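Local atomic coordinates of inosine-uridine nucleoside N-ribohydrolase (Xanthomonas oryzae pv. oryzae, PDB entry 4KL0), a protein that binds calcium and probably belongs to the nucleoside hydrolases, which cleave N-glycosidic bonds, although its own activity as a bacterial effector remains unsettled. Residues L21-L26 with D55-L60; L79-F84 with L120-D125. All coordinates share one frame; numbering follows the deposited sequence.

Contact 1. Residues L21-L26 with D55-L60; sequences LHRPQL and DGFLRL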
ATOM      1  N   LEU A  21      11.509  18.849   8.360  1.00 25.43           N
ATOM      2  CA  LEU A  21      11.518  19.489   9.677  1.00 28.83           C
ATOM      3  C   LEU A  21      10.905  18.609  10.767  1.00 30.84           C
ATOM      4  O   LEU A  21      11.086  18.886  11.976  1.00 31.35           O
ATOM      5  CB  LEU A  21      10.763  20.824   9.640  1.00 28.22           C
ATOM      6  CG  LEU A  21      11.355  21.849   8.680  1.00 31.23           C
ATOM      7  CD1 LEU A  21      10.323  22.959   8.418  1.00 32.12           C
ATOM      8  CD2 LEU A  21      12.675  22.400   9.242  1.00 33.19           C
ATOM      9  N   HIS A  22      10.192  17.547  10.358  1.00 26.06           N
ATOM     10  CA  HIS A  22       9.387  16.789  11.278  1.00 25.95           C
ATOM     11  C   HIS A  22       9.927  15.384  11.438  1.00 24.94           C
ATOM     12  O   HIS A  22       9.152  14.479  11.806  1.00 26.62           O
ATOM     13  CB  HIS A  22       7.946  16.667  10.736  1.00 27.05           C
ATOM     14  CG  HIS A  22       7.177  17.952  10.701  1.00 32.52           C
ATOM     15  ND1 HIS A  22       7.581  19.055   9.979  1.00 36.62           N
ATOM     16  CD2 HIS A  22       6.001  18.298  11.281  1.00 37.01           C
ATOM     17  CE1 HIS A  22       6.706  20.034  10.141  1.00 36.14           C
ATOM     18  NE2 HIS A  22       5.733  19.594  10.918  1.00 39.31           N
ATOM     19  N   ARG A  23      11.214  15.173  11.143  1.00 23.08           N
ATOM     20  CA  ARG A  23      11.825  13.848  11.299  1.00 21.62           C
ATOM     21  C   ARG A  23      11.699  13.464  12.742  1.00 22.58           C
ATOM     22  O   ARG A  23      11.898  14.316  13.626  1.00 22.46           O
ATOM     23  CB  ARG A  23      13.333  13.793  10.950  1.00 23.25           C
ATOM     24  CG  ARG A  23      13.716  14.022   9.511  1.00 25.23           C
ATOM     25  CD  ARG A  23      15.215  13.805   9.397  1.00 22.83           C
ATOM     26  NE  ARG A  23      15.685  13.819   8.023  1.00 24.54           N
ATOM     27  CZ  ARG A  23      16.159  14.884   7.390  1.00 20.68           C
ATOM     28  NH1 ARG A  23      16.218  16.058   8.000  1.00 27.38           N
ATOM     29  NH2 ARG A  23      16.596  14.785   6.134  1.00 21.91           N
ATOM     30  N   PRO A  24      11.378  12.195  13.009  1.00 22.65           N
ATOM     31  CA  PRO A  24      11.367  11.679  14.385  1.00 22.56           C
ATOM     32  C   PRO A  24      12.799  11.489  14.928  1.00 23.48           C
ATOM     33  O   PRO A  24      13.778  11.519  14.170  1.00 20.55           O
ATOM     34  CB  PRO A  24      10.666  10.324  14.225  1.00 23.84           C
ATOM     35  CG  PRO A  24      11.043   9.886  12.849  1.00 21.64           C
ATOM     36  CD  PRO A  24      10.971  11.149  12.036  1.00 21.33           C
ATOM     37  N   GLN A  25      12.941  11.298  16.233  1.00 28.50           N
ATOM     38  CA  GLN A  25      14.261  11.040  16.805  1.00 27.13           C
ATOM     39  C   GLN A  25      14.843   9.722  16.348  1.00 27.65           C
ATOM     40  O   GLN A  25      16.046   9.567  16.190  1.00 26.51           O
ATOM     41  CB  GLN A  25      14.162  11.003  18.325  1.00 31.98           C
ATOM     42  CG  GLN A  25      13.756  12.321  18.891  1.00 34.74           C
ATOM     43  CD  GLN A  25      14.730  12.798  19.941  1.00 41.35           C
ATOM     44  OE1 GLN A  25      14.815  12.218  21.041  1.00 43.98           O
ATOM     45  NE2 GLN A  25      15.515  13.834  19.594  1.00 42.82           N
ATOM     46  N   LEU A  26      13.973   8.739  16.170  1.00 23.65           N
ATOM     47  CA  LEU A  26      14.427   7.457  15.714  1.00 25.91           C
ATOM     48  C   LEU A  26      13.499   7.058  14.570  1.00 24.93           C
ATOM     49  O   LEU A  26      12.274   7.304  14.681  1.00 21.18           O
ATOM     50  CB  LEU A  26      14.248   6.453  16.843  1.00 30.15           C
ATOM     51  CG  LEU A  26      15.443   5.858  17.623  1.00 32.97           C
ATOM     52  CD1 LEU A  26      16.738   6.633  17.444  1.00 33.82           C
ATOM     53  CD2 LEU A  26      15.041   5.759  19.089  1.00 35.79           C
ATOM     54  N   ASP A  55      15.428   9.246   4.648  1.00 16.44           N
ATOM     55  CA  ASP A  55      15.272  10.443   5.485  1.00 16.06           C
ATOM     56  C   ASP A  55      14.998  10.208   6.985  1.00 18.27           C
ATOM     57  O   ASP A  55      14.794  11.187   7.723  1.00 20.57           O
ATOM     58  CB  ASP A  55      14.220  11.404   4.905  1.00 18.36           C
ATOM     59  CG  ASP A  55      14.674  12.051   3.599  1.00 24.48           C
ATOM     60  OD1 ASP A  55      15.925  12.014   3.316  1.00 25.50           O
ATOM     61  OD2 ASP A  55      13.809  12.594   2.851  1.00 23.27           O
ATOM     62  N   GLY A  56      14.984   8.961   7.416  1.00 17.19           N
ATOM     63  CA  GLY A  56      14.926   8.666   8.840  1.00 16.01           C
ATOM     64  C   GLY A  56      13.541   8.631   9.460  1.00 20.57           C
ATOM     65  O   GLY A  56      13.409   8.706  10.699  1.00 19.89           O
ATOM     66  N   PHE A  57      12.503   8.479   8.629  1.00 17.98           N
ATOM     67  CA  PHE A  57      11.143   8.358   9.177  1.00 17.08           C
ATOM     68  C   PHE A  57      10.792   6.939   9.565  1.00 16.84           C
ATOM     69  O   PHE A  57      10.049   6.707  10.520  1.00 17.24           O
ATOM     70  CB  PHE A  57      10.127   8.890   8.149  1.00 15.29           C
ATOM     71  CG  PHE A  57      10.109  10.378   8.043  1.00 16.87           C
ATOM     72  CD1 PHE A  57       9.228  11.124   8.804  1.00 20.17           C
ATOM     73  CD2 PHE A  57      11.035  11.044   7.240  1.00 16.57           C
ATOM     74  CE1 PHE A  57       9.244  12.497   8.748  1.00 22.37           C
ATOM     75  CE2 PHE A  57      11.047  12.417   7.150  1.00 19.44           C
ATOM     76  CZ  PHE A  57      10.148  13.157   7.908  1.00 20.87           C
ATOM     77  N   LEU A  58      11.302   5.985   8.799  1.00 15.96           N
ATOM     78  CA  LEU A  58      10.965   4.596   9.026  1.00 15.58           C
ATOM     79  C   LEU A  58      12.136   3.728   8.648  1.00 16.50           C
ATOM     80  O   LEU A  58      13.086   4.182   7.973  1.00 17.13           O
ATOM     81  CB  LEU A  58       9.737   4.205   8.201  1.00 16.56           C
ATOM     82  CG  LEU A  58       9.842   4.220   6.661  1.00 16.03           C
ATOM     83  CD1 LEU A  58      10.489   2.980   6.177  1.00 16.63           C
ATOM     84  CD2 LEU A  58       8.448   4.300   6.011  1.00 18.54           C
ATOM     85  N   ARG A  59      12.066   2.480   9.071  1.00 17.11           N
ATOM     86  CA  ARG A  59      13.016   1.497   8.570  1.00 15.99           C
ATOM     87  C   ARG A  59      12.216   0.238   8.273  1.00 18.85           C
ATOM     88  O   ARG A  59      11.502  -0.296   9.167  1.00 17.66           O
ATOM     89  CB  ARG A  59      14.200   1.287   9.514  1.00 18.97           C
ATOM     90  CG  ARG A  59      15.118   0.186   9.027  1.00 21.02           C
ATOM     91  CD  ARG A  59      16.284  -0.056   9.988  1.00 26.24           C
ATOM     92  NE  ARG A  59      15.800  -0.767  11.152  1.00 26.24           N
ATOM     93  CZ  ARG A  59      16.592  -1.322  12.069  1.00 31.89           C
ATOM     94  NH1 ARG A  59      17.920  -1.244  11.934  1.00 36.95           N
ATOM     95  NH2 ARG A  59      16.064  -1.966  13.102  1.00 31.05           N
ATOM     96  N   LEU A  60      12.229  -0.154   6.992  1.00 15.64           N
ATOM     97  CA  LEU A  60      11.330  -1.252   6.535  1.00 17.03           C
ATOM     98  C   LEU A  60      12.064  -2.550   6.790  1.00 17.34           C
ATOM     99  O   LEU A  60      12.963  -2.927   6.008  1.00 19.39           O
ATOM    100  CB  LEU A  60      10.979  -1.073   5.045  1.00 18.71           C
ATOM    101  CG  LEU A  60      10.008  -2.045   4.426  1.00 17.35           C
ATOM    102  CD1 LEU A  60       8.712  -2.069   5.233  1.00 17.14           C
ATOM    103  CD2 LEU A  60       9.799  -1.621   2.959  1.00 16.62           C
TER
HETATM  104  O   HOH W   1      18.005  12.319   5.514  1.00 23.86           O
HETATM  105  O   HOH W   2      15.069   9.654  12.606  1.00 25.63           O

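Contact 2. Residues L79-F84 with L120-D125; sequences LAKGVF and LRAAPD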
ATOM      1  N   LEU A  79       9.141 -10.614  -6.743  1.00 13.65           N
ATOM      2  CA  LEU A  79       9.090  -9.270  -7.305  1.00 14.60           C
ATOM      3  C   LEU A  79       9.347  -8.140  -6.280  1.00 11.00           C
ATOM      4  O   LEU A  79      10.048  -7.201  -6.569  1.00 13.33           O
ATOM      5  CB  LEU A  79       7.750  -9.063  -8.016  1.00 13.99           C
ATOM      6  CG  LEU A  79       7.464  -7.687  -8.573  1.00 14.31           C
ATOM      7  CD1 LEU A  79       6.583  -7.876  -9.712  1.00 19.64           C
ATOM      8  CD2 LEU A  79       6.769  -6.800  -7.514  1.00 13.65           C
ATOM      9  N   ALA A  80       8.736  -8.237  -5.098  1.00 11.22           N
ATOM     10  CA  ALA A  80       8.982  -7.255  -4.078  1.00 13.05           C
ATOM     11  C   ALA A  80      10.464  -7.181  -3.757  1.00 13.47           C
ATOM     12  O   ALA A  80      11.041  -6.091  -3.696  1.00 12.65           O
ATOM     13  CB  ALA A  80       8.158  -7.514  -2.816  1.00 12.23           C
ATOM     14  N   LYS A  81      11.088  -8.347  -3.584  1.00 13.71           N
ATOM     15  CA  LYS A  81      12.491  -8.339  -3.218  1.00 14.46           C
ATOM     16  C   LYS A  81      13.351  -7.782  -4.365  1.00 14.93           C
ATOM     17  O   LYS A  81      14.277  -6.979  -4.125  1.00 15.36           O
ATOM     18  CB  LYS A  81      12.884  -9.755  -2.783  1.00 14.70           C
ATOM     19  CG  LYS A  81      14.382  -9.917  -2.442  1.00 16.00           C
ATOM     20  CD  LYS A  81      14.699  -9.188  -1.164  1.00 18.96           C
ATOM     21  CE  LYS A  81      16.092  -9.534  -0.657  1.00 19.88           C
ATOM     22  NZ  LYS A  81      16.349  -8.685   0.514  1.00 19.49           N
ATOM     23  N   GLY A  82      13.006  -8.138  -5.603  1.00 13.44           N
ATOM     24  CA  GLY A  82      13.620  -7.498  -6.768  1.00 16.13           C
ATOM     25  C   GLY A  82      13.530  -5.976  -6.798  1.00 16.76           C
ATOM     26  O   GLY A  82      14.484  -5.281  -7.201  1.00 17.15           O
ATOM     27  N   VAL A  83      12.382  -5.432  -6.385  1.00 13.84           N
ATOM     28  CA  VAL A  83      12.215  -3.997  -6.324  1.00 12.41           C
ATOM     29  C   VAL A  83      13.016  -3.381  -5.180  1.00 15.72           C
ATOM     30  O   VAL A  83      13.751  -2.406  -5.397  1.00 14.64           O
ATOM     31  CB  VAL A  83      10.731  -3.621  -6.208  1.00 11.33           C
ATOM     32  CG1 VAL A  83      10.549  -2.110  -5.869  1.00 11.72           C
ATOM     33  CG2 VAL A  83       9.979  -3.994  -7.497  1.00 12.36           C
ATOM     34  N   PHE A  84      12.979  -3.989  -3.992  1.00 13.09           N
ATOM     35  CA  PHE A  84      13.828  -3.484  -2.895  1.00 13.85           C
ATOM     36  C   PHE A  84      15.326  -3.470  -3.263  1.00 17.18           C
ATOM     37  O   PHE A  84      16.013  -2.509  -2.949  1.00 16.64           O
ATOM     38  CB  PHE A  84      13.569  -4.254  -1.603  1.00 15.22           C
ATOM     39  CG  PHE A  84      12.187  -4.068  -1.074  1.00 14.19           C
ATOM     40  CD1 PHE A  84      11.661  -2.786  -0.861  1.00 15.37           C
ATOM     41  CD2 PHE A  84      11.425  -5.178  -0.789  1.00 13.30           C
ATOM     42  CE1 PHE A  84      10.329  -2.650  -0.372  1.00 12.36           C
ATOM     43  CE2 PHE A  84      10.109  -5.073  -0.307  1.00 16.09           C
ATOM     44  CZ  PHE A  84       9.596  -3.804  -0.085  1.00 13.83           C
ATOM     45  N   LEU A 120      11.482  -8.399 -13.117  1.00 20.07           N
ATOM     46  CA  LEU A 120      12.005  -7.761 -11.925  1.00 18.60           C
ATOM     47  C   LEU A 120      12.198  -8.748 -10.772  1.00 18.09           C
ATOM     48  O   LEU A 120      12.743  -8.384  -9.734  1.00 19.41           O
ATOM     49  CB  LEU A 120      11.144  -6.555 -11.502  1.00 21.04           C
ATOM     50  CG  LEU A 120      11.279  -5.288 -12.359  1.00 25.43           C
ATOM     51  CD1 LEU A 120      10.658  -4.090 -11.644  1.00 25.46           C
ATOM     52  CD2 LEU A 120      12.720  -5.009 -12.627  1.00 28.86           C
ATOM     53  N   ARG A 121      11.776 -10.001 -10.936  1.00 19.66           N
ATOM     54  CA  ARG A 121      11.824 -10.936  -9.823  1.00 18.90           C
ATOM     55  C   ARG A 121      13.253 -11.280  -9.397  1.00 19.45           C
ATOM     56  O   ARG A 121      14.114 -11.569 -10.251  1.00 21.86           O
ATOM     57  CB  ARG A 121      11.121 -12.230 -10.182  1.00 19.36           C
ATOM     58  CG  ARG A 121       9.589 -12.084 -10.243  1.00 18.37           C
ATOM     59  CD  ARG A 121       8.973 -13.375 -10.728  1.00 19.06           C
ATOM     60  NE  ARG A 121       9.207 -13.550 -12.153  1.00 19.94           N
ATOM     61  CZ  ARG A 121       8.630 -14.484 -12.908  1.00 23.48           C
ATOM     62  NH1 ARG A 121       7.756 -15.375 -12.379  1.00 20.57           N
ATOM     63  NH2 ARG A 121       8.921 -14.508 -14.212  1.00 24.82           N
ATOM     64  N   ALA A 122      13.505 -11.262  -8.093  1.00 17.14           N
ATOM     65  CA  ALA A 122      14.763 -11.793  -7.555  1.00 20.48           C
ATOM     66  C   ALA A 122      14.655 -13.315  -7.687  1.00 23.29           C
ATOM     67  O   ALA A 122      13.576 -13.849  -8.007  1.00 22.85           O
ATOM     68  CB  ALA A 122      14.932 -11.413  -6.120  1.00 20.85           C
ATOM     69  N   ALA A 123      15.754 -14.030  -7.460  1.00 23.51           N
ATOM     70  CA  ALA A 123      15.707 -15.504  -7.422  1.00 24.44           C
ATOM     71  C   ALA A 123      14.833 -16.040  -6.262  1.00 24.89           C
ATOM     72  O   ALA A 123      14.720 -15.376  -5.210  1.00 23.79           O
ATOM     73  CB  ALA A 123      17.126 -16.064  -7.310  1.00 29.19           C
ATOM     74  N   PRO A 124      14.226 -17.247  -6.439  1.00 27.25           N
ATOM     75  CA  PRO A 124      13.306 -17.865  -5.474  1.00 25.14           C
ATOM     76  C   PRO A 124      13.933 -18.005  -4.111  1.00 25.91           C
ATOM     77  O   PRO A 124      13.295 -17.748  -3.083  1.00 26.31           O
ATOM     78  CB  PRO A 124      13.052 -19.252  -6.075  1.00 28.39           C
ATOM     79  CG  PRO A 124      13.154 -19.039  -7.529  1.00 28.11           C
ATOM     80  CD  PRO A 124      14.290 -18.040  -7.683  1.00 27.33           C
ATOM     81  N   ASP A 125      15.214 -18.351  -4.087  1.00 25.26           N
ATOM     82  CA  ASP A 125      15.892 -18.527  -2.807  1.00 28.32           C
ATOM     83  C   ASP A 125      16.280 -17.187  -2.129  1.00 27.16           C
ATOM     84  O   ASP A 125      16.815 -17.181  -1.010  1.00 29.45           O
ATOM     85  CB  ASP A 125      17.077 -19.526  -2.944  1.00 31.36           C
ATOM     86  CG  ASP A 125      16.606 -21.008  -3.211  1.00 28.70           C
ATOM     87  OD1 ASP A 125      15.704 -21.522  -2.468  1.00 27.64           O
ATOM     88  OD2 ASP A 125      17.134 -21.651  -4.182  1.00 27.21           O
TER

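Contact 1. Residues L21-L26 with D55-L60
The carbonyl oxygen of D55 takes a hydrogen bond from the side chain of R23, NE to O at 2.8 Å. The oxygen lies close to the guanidinium plane, but the bond is bent, with 137° at the hydrogen. An extended chain from CG to NE carries the guanidinium up to that carbonyl. Farther along the same side chain, R23 NH2 stands 4.0 Å from D55 OD1, too far for a salt bridge, and a water links these two atoms; OD1 forms its salt bridge with R20 of helix 10-20, and OD2 bonds Q51. A second water gives one bond to P24 O and another to G56 O. G56, at positive phi, ends helix 41-54 in a Schellman motif. The F57 ring packs beside this polar strip. Its CZ comes within 3.8 Å of R23 CA, CE2 within 3.9 Å of R23 CG, and CD1 within 3.7 Å of P24 CD; F57 also packs on L19 and L52. The loop 21-26 is thus tied to the helix end by one direct bond and two water bridges, next to a buried aromatic ring, chemistry that suits a partly hydrated surface seam.

Contact 2. Residues L79-F84 with L120-D125
L120, L79 and A122 lose the most surface here: L120 and A122 of the loop meet L79 and its neighbours on helix 70-86, around G82, largely through backbone. The carbonyl oxygen of L120 sits 3.2 Å from G82 CA in a nearly straight CA-H...O contact, 163° at the hydrogen. G82 has no side chain, and the L120 carbonyl comes right up to the helix backbone there. The L120 side chain continues along the helix, where CD1 meets V83 CG2 at 4.2 Å. One turn back, L79 offers its backbone and CB to the aliphatic start of R121: CG of R121 is 3.8 Å from L79 N and 4.2 Å from L79 CB. With CG anti to the backbone N (chi1 175°), the rest of L79 reaches P36, N37 and V43, the neighbourhood of the calcium ligand D42. The guanidinium of R121 binds Q75 and A118 O. The A122 methyl packs against G82 N at 3.8 Å and K81 CG at 4.0 Å, while the lysine amine goes to V92 O. A backbone hydrogen bond between A122 and Q78 adds a polar tie. This is close loop-on-helix packing at a glycine, on a helix that follows strand 58-65 in the Rossmann-like nucleoside hydrolase fold.

Strand 58-65 and helix 70-86 are consecutive in the chain, and they join the two contacts: L60 CD2 touches F84 CE1 at 3.5 Å, although the contact centres lie about 26 Å apart. Neither contact is fully buried. Contact 1 is the more exposed, with four of its seven touching residues exposed, and relies on a side-chain-to-carbonyl bond and water bridges. None of the touching residues of contact 2 is exposed, and between its segments there is no hydrogen bond, only CA-H...O and apolar packing. Contact 1 fastens the loop that leads into strand 28-34 onto the turn between helix 41-54 and strand 58-65, away from the calcium site; contact 2 covers a helix whose L79 side chain lies about 11 Å from the bound calcium.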